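Local atomic coordinates of isatin hydrolase (Ralstonia solanacearum, PDB entry 5NMP), a protein that hydrolyses isatin, opening its ring to isatinate, as a manganese-binding member of the cyclase family that forms a two-chain assembly. Residues F36-L41 with G46-F51. Residues are numbered along the deposited sequence; the frame is centred on the assembly and turned at random.
Sequences FPTLQL and GQVQPF
Gln-47 pairs its side-chain amide with the backbone of Leu-41 in a surface contact between two extended, nearly antiparallel arms of one hairpin-like loop, which joins strand 24-27 to strand 52-60 beside the manganese site. Neither arm is a regular strand, and a side chain does the work of a backbone partner. Leu-41 N donates to Gln-47 OE1 at 2.9 Å, on a lone pair in the carbonyl plane and fairly straight (159°). Gln-47 NE2 returns a bond of 3.0 Å to Leu-41 O, but it arrives from above that carbonyl's plane and is more bent (139°). The glutamine chain, bent at chi2 (-68°), turns its amide toward Leu-41, so OE1 and NE2 meet the same residue. Next to it a water donates to Leu-39 O and Gln-47 OE1 and accepts from Val-48 N, bridging the arms where they stand too far apart for direct pairing. Farther along, Val-48 CG1 lies against Leu-39, 4.3 Å from its CB, and Thr-38 lays OG1 and CG2 against Pro-50. The side chain of Val-48 is about 5 Å from that of the metal ligand His-76, and that of Leu-39 about 7 Å from the manganese ion, so the contact lies close to the metal site. Asn-70 of the second subunit accepts a hydrogen bond from Gln-49 N, linking arm 46-51 to that subunit. Two bonds fix the amide's rotation and OE1 also accepts from the water: polar groups and solvent join the arms at the Leu-41 end, van der Waals packing at the Thr-38 end.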
loop_
_atom_site.group_PDB
_atom_site.type_symbol
_atom_site.label_atom_id
_atom_site.label_comp_id
_atom_site.label_asym_id
_atom_site.label_seq_id
_atom_site.Cartn_x
_atom_site.Cartn_y
_atom_site.Cartn_z
ATOM N N PHE A 36 8.335 16.339 -6.654
ATOM C CA PHE A 36 7.253 15.785 -7.460
ATOM C C PHE A 36 6.179 16.835 -7.724
ATOM O O PHE A 36 5.782 17.555 -6.809
ATOM C CB PHE A 36 6.625 14.568 -6.783
ATOM C CG PHE A 36 5.723 13.789 -7.691
ATOM C CD1 PHE A 36 4.388 14.135 -7.828
ATOM C CD2 PHE A 36 6.218 12.734 -8.440
ATOM C CE1 PHE A 36 3.560 13.435 -8.680
ATOM C CE2 PHE A 36 5.394 12.027 -9.290
ATOM C CZ PHE A 36 4.062 12.378 -9.410
ATOM N N PRO A 37 5.703 16.916 -8.980
ATOM C CA PRO A 37 4.711 17.914 -9.400
ATOM C C PRO A 37 3.481 17.967 -8.496
ATOM O O PRO A 37 2.903 16.931 -8.163
ATOM C CB PRO A 37 4.328 17.453 -10.808
ATOM C CG PRO A 37 5.523 16.737 -11.299
ATOM C CD PRO A 37 6.114 16.053 -10.103
ATOM N N THR A 38 3.099 19.175 -8.101
ATOM C CA THR A 38 1.936 19.368 -7.247
ATOM C C THR A 38 0.810 20.033 -8.029
ATOM O O THR A 38 1.008 21.065 -8.672
ATOM C CB THR A 38 2.278 20.217 -6.010
ATOM O OG1 THR A 38 3.345 19.595 -5.284
ATOM C CG2 THR A 38 1.068 20.348 -5.099
ATOM N N LEU A 39 -0.369 19.426 -7.973
ATOM C CA LEU A 39 -1.539 19.941 -8.673
ATOM C C LEU A 39 -1.979 21.296 -8.129
ATOM O O LEU A 39 -2.107 21.476 -6.917
ATOM C CB LEU A 39 -2.690 18.942 -8.571
ATOM C CG LEU A 39 -4.042 19.426 -9.082
ATOM C CD1 LEU A 39 -3.995 19.664 -10.582
ATOM C CD2 LEU A 39 -5.122 18.424 -8.718
ATOM N N GLN A 40 -2.208 22.249 -9.026
ATOM C CA GLN A 40 -2.721 23.553 -8.618
ATOM C C GLN A 40 -4.024 23.892 -9.336
ATOM O O GLN A 40 -4.106 23.839 -10.565
ATOM C CB GLN A 40 -1.680 24.647 -8.863
ATOM C CG GLN A 40 -0.476 24.563 -7.937
ATOM C CD GLN A 40 0.363 25.828 -7.940
ATOM O OE1 GLN A 40 0.125 26.746 -8.726
ATOM N NE2 GLN A 40 1.352 25.882 -7.055
ATOM N N LEU A 41 -5.040 24.227 -8.544
ATOM C CA LEU A 41 -6.346 24.626 -9.055
ATOM C C LEU A 41 -6.438 26.146 -9.090
ATOM O O LEU A 41 -5.610 26.822 -8.477
ATOM C CB LEU A 41 -7.461 24.048 -8.178
ATOM C CG LEU A 41 -7.438 22.548 -7.903
ATOM C CD1 LEU A 41 -8.668 22.155 -7.107
ATOM C CD2 LEU A 41 -7.359 21.768 -9.200
ATOM N N GLY A 46 -9.807 25.453 -2.810
ATOM C CA GLY A 46 -8.844 24.963 -1.842
ATOM C C GLY A 46 -7.763 24.156 -2.536
ATOM O O GLY A 46 -8.034 23.445 -3.504
ATOM N N GLN A 47 -6.536 24.256 -2.036
ATOM C CA GLN A 47 -5.390 23.634 -2.693
ATOM C C GLN A 47 -4.843 22.444 -1.911
ATOM O O GLN A 47 -4.889 22.422 -0.683
ATOM C CB GLN A 47 -4.279 24.667 -2.900
ATOM C CG GLN A 47 -4.733 25.947 -3.580
ATOM C CD GLN A 47 -5.126 25.734 -5.027
ATOM O OE1 GLN A 47 -4.597 24.855 -5.705
ATOM N NE2 GLN A 47 -6.063 26.541 -5.509
ATOM N N VAL A 48 -4.322 21.457 -2.633
ATOM C CA VAL A 48 -3.643 20.329 -2.007
ATOM C C VAL A 48 -2.211 20.722 -1.630
ATOM O O VAL A 48 -1.551 21.470 -2.351
ATOM C CB VAL A 48 -3.626 19.086 -2.934
ATOM C CG1 VAL A 48 -2.975 19.413 -4.269
ATOM C CG2 VAL A 48 -2.919 17.914 -2.263
ATOM N N GLN A 49 -1.749 20.246 -0.479
ATOM C CA GLN A 49 -0.375 20.479 -0.059
ATOM C C GLN A 49 0.584 19.656 -0.902
ATOM O O GLN A 49 0.262 18.535 -1.296
ATOM C CB GLN A 49 -0.189 20.134 1.418
ATOM C CG GLN A 49 -0.598 21.234 2.377
ATOM C CD GLN A 49 -0.366 20.856 3.828
ATOM O OE1 GLN A 49 -0.144 19.687 4.150
ATOM N NE2 GLN A 49 -0.413 21.847 4.714
ATOM N N PRO A 50 1.767 20.215 -1.191
ATOM C CA PRO A 50 2.840 19.435 -1.814
ATOM C C PRO A 50 3.431 18.449 -0.809
ATOM O O PRO A 50 3.126 18.541 0.381
ATOM C CB PRO A 50 3.859 20.501 -2.220
ATOM C CG PRO A 50 3.623 21.619 -1.265
ATOM C CD PRO A 50 2.149 21.623 -0.990
ATOM N N PHE A 51 4.256 17.519 -1.274
ATOM C CA PHE A 51 4.883 16.558 -0.376
ATOM C C PHE A 51 6.046 17.202 0.375
ATOM O O PHE A 51 6.998 17.683 -0.238
ATOM C CB PHE A 51 5.364 15.331 -1.153
ATOM C CG PHE A 51 5.924 14.241 -0.280
ATOM C CD1 PHE A 51 7.290 14.131 -0.071
ATOM C CD2 PHE A 51 5.082 13.330 0.337
ATOM C CE1 PHE A 51 7.804 13.129 0.736
ATOM C CE2 PHE A 51 5.589 12.325 1.146
ATOM C CZ PHE A 51 6.950 12.226 1.345
HETATM O O HOH W 1 -4.199 22.203 -5.518
#